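Local coordinates for SusD superfamily protein (Parabacteroides distasonis, PDB 3OTN) that probably binds carbohydrate or another nutrient at the outer membrane, at residues 31-36 / 126-131. Numbering follows the deposited sequence.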
loop_
_atom_site.group_PDB
_atom_site.type_symbol
_atom_site.label_atom_id
_atom_site.label_comp_id
_atom_site.label_asym_id
_atom_site.label_seq_id
_atom_site.Cartn_x
_atom_site.Cartn_y
_atom_site.Cartn_z
ATOM N N THR A 31 9.529 -7.775 0.438
ATOM C CA THR A 31 8.679 -8.820 -0.075
ATOM C C THR A 31 7.332 -8.828 0.625
ATOM O O THR A 31 6.322 -9.096 -0.009
ATOM C CB THR A 31 9.316 -10.199 0.077
ATOM O OG1 THR A 31 9.637 -10.392 1.466
ATOM C CG2 THR A 31 10.568 -10.325 -0.795
ATOM N N VAL A 32 7.283 -8.442 1.895
ATOM C CA VAL A 32 5.999 -8.474 2.643
ATOM C C VAL A 32 4.894 -7.599 2.034
ATOM O O VAL A 32 3.700 -7.894 2.196
ATOM C CB VAL A 32 6.189 -8.105 4.151
ATOM C CG1 VAL A 32 6.407 -6.590 4.323
ATOM C CG2 VAL A 32 5.008 -8.579 4.968
ATOM N N PHE A 33 5.276 -6.538 1.317
ATOM C CA PHE A 33 4.298 -5.590 0.760
ATOM C C PHE A 33 3.563 -6.184 -0.450
ATOM O O PHE A 33 2.531 -5.640 -0.869
ATOM C CB PHE A 33 4.938 -4.226 0.421
ATOM C CG PHE A 33 5.687 -3.609 1.582
ATOM C CD1 PHE A 33 5.053 -3.427 2.806
ATOM C CD2 PHE A 33 7.011 -3.222 1.458
ATOM C CE1 PHE A 33 5.746 -2.910 3.910
ATOM C CE2 PHE A 33 7.713 -2.705 2.553
ATOM C CZ PHE A 33 7.076 -2.575 3.782
ATOM N N ASN A 34 4.119 -7.259 -1.026
ATOM C CA ASN A 34 3.424 -8.030 -2.079
ATOM C C ASN A 34 4.156 -9.328 -2.244
ATOM O O ASN A 34 5.222 -9.393 -2.868
ATOM C CB ASN A 34 3.382 -7.241 -3.401
ATOM C CG ASN A 34 2.586 -7.932 -4.482
ATOM O OD1 ASN A 34 2.598 -9.143 -4.599
ATOM N ND2 ASN A 34 1.902 -7.131 -5.315
ATOM N N LYS A 35 3.630 -10.367 -1.617
ATOM C CA LYS A 35 4.165 -11.679 -1.818
ATOM C C LYS A 35 3.074 -12.722 -1.676
ATOM O O LYS A 35 2.087 -12.529 -0.938
ATOM C CB LYS A 35 5.301 -11.978 -0.833
ATOM C CG LYS A 35 4.888 -12.134 0.631
ATOM C CD LYS A 35 6.051 -12.661 1.486
ATOM C CE LYS A 35 5.577 -13.601 2.574
ATOM N NZ LYS A 35 6.685 -14.045 3.493
HETATM N N MSE A 36 3.322 -13.860 -2.308
HETATM C CA MSE A 36 2.412 -14.990 -2.250
HETATM C C MSE A 36 2.570 -15.681 -0.897
HETATM O O MSE A 36 3.694 -15.801 -0.375
HETATM C CB MSE A 36 2.678 -15.975 -3.358
HETATM C CG MSE A 36 2.529 -15.407 -4.769
HETATM SE SE MSE A 36 0.857 -14.530 -5.259
HETATM C CE MSE A 36 -0.383 -16.061 -4.944
ATOM N N TYR A 126 7.543 -0.369 10.711
ATOM C CA TYR A 126 6.781 -0.032 11.896
ATOM C C TYR A 126 5.478 0.690 11.576
ATOM O O TYR A 126 4.476 0.452 12.236
ATOM C CB TYR A 126 7.596 0.808 12.888
ATOM C CG TYR A 126 8.357 -0.033 13.868
ATOM C CD1 TYR A 126 7.678 -0.804 14.829
ATOM C CD2 TYR A 126 9.736 -0.076 13.844
ATOM C CE1 TYR A 126 8.380 -1.574 15.746
ATOM C CE2 TYR A 126 10.453 -0.824 14.760
ATOM C CZ TYR A 126 9.785 -1.604 15.689
ATOM O OH TYR A 126 10.522 -2.377 16.576
ATOM N N PHE A 127 5.490 1.545 10.554
ATOM C CA PHE A 127 4.277 2.264 10.147
ATOM C C PHE A 127 3.222 1.295 9.646
ATOM O O PHE A 127 2.052 1.511 9.915
ATOM C CB PHE A 127 4.629 3.332 9.083
ATOM C CG PHE A 127 3.504 4.260 8.716
ATOM C CD1 PHE A 127 2.743 4.894 9.688
ATOM C CD2 PHE A 127 3.265 4.565 7.389
ATOM C CE1 PHE A 127 1.738 5.796 9.322
ATOM C CE2 PHE A 127 2.280 5.468 7.010
ATOM C CZ PHE A 127 1.496 6.065 7.973
ATOM N N TYR A 128 3.615 0.239 8.919
ATOM C CA TYR A 128 2.654 -0.804 8.531
ATOM C C TYR A 128 2.179 -1.563 9.788
ATOM O O TYR A 128 0.974 -1.693 10.014
ATOM C CB TYR A 128 3.216 -1.769 7.493
ATOM C CG TYR A 128 3.111 -1.224 6.117
ATOM C CD1 TYR A 128 3.964 -0.202 5.685
ATOM C CD2 TYR A 128 2.078 -1.624 5.265
ATOM C CE1 TYR A 128 3.840 0.353 4.394
ATOM C CE2 TYR A 128 1.957 -1.095 3.989
ATOM C CZ TYR A 128 2.826 -0.117 3.550
ATOM O OH TYR A 128 2.685 0.377 2.273
ATOM N N LEU A 129 3.126 -1.984 10.633
ATOM C CA LEU A 129 2.763 -2.708 11.864
ATOM C C LEU A 129 1.759 -1.965 12.753
ATOM O O LEU A 129 0.734 -2.553 13.192
ATOM C CB LEU A 129 3.991 -3.071 12.678
ATOM C CG LEU A 129 4.850 -4.197 12.144
ATOM C CD1 LEU A 129 6.142 -4.190 12.995
ATOM C CD2 LEU A 129 4.124 -5.551 12.281
ATOM N N VAL A 130 1.995 -0.687 13.004
ATOM C CA VAL A 130 1.105 0.049 13.923
ATOM C C VAL A 130 -0.269 0.271 13.337
ATOM O O VAL A 130 -1.250 0.251 14.081
ATOM C CB VAL A 130 1.678 1.429 14.463
ATOM C CG1 VAL A 130 2.907 1.205 15.366
ATOM C CG2 VAL A 130 1.973 2.396 13.335
ATOM N N ARG A 131 -0.357 0.464 12.019
ATOM C CA ARG A 131 -1.656 0.690 11.352
ATOM C C ARG A 131 -2.512 -0.573 11.283
ATOM O O ARG A 131 -3.722 -0.489 11.419
ATOM C CB ARG A 131 -1.458 1.257 9.948
ATOM C CG ARG A 131 -1.024 2.729 9.983
ATOM C CD ARG A 131 -0.928 3.324 8.610
ATOM N NE ARG A 131 0.117 2.682 7.826
ATOM C CZ ARG A 131 0.298 2.873 6.529
ATOM N NH1 ARG A 131 -0.487 3.704 5.843
ATOM N NH2 ARG A 131 1.284 2.233 5.920
#
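Phe33 sets CE1 over the centre of one face of the Tyr128 ring, and this aromatic pair is the whole of the contact between 31-36 and 126-131. CE1 of Phe33 lies 3.7 Å from CD1 of Tyr128. The planes of the two buried rings are inclined at 44°, an oblique pairing. Phe33 carries CG beside its backbone N (chi1 -53°), which lets CE1 reach Tyr128; CG1 of Val32 lies against one face of the Phe33 ring. On the opposite face of Tyr128, NH2 of Arg131 lies 3.4 Å above the ring centre. That guanidinium also rests on the Phe127 ring, and its NE donates to Phe127 O at 3.1 Å, well above the carbonyl plane, which limits its rotation. A cation-pi contact with Phe426 extends the cluster. Replacing Tyr128 with an alanine would probably leave a gap between CE1 of Phe33 and Arg131, with both groups deprived of their shared ring. Within the helical, TPR-related part of this SusD-family protein, apolar ring packing thus joins the loop after helix 15-25 to buried helix 108-133, while the ring faces are likely to stabilise the guanidinium electrostatically without neutralising its charge.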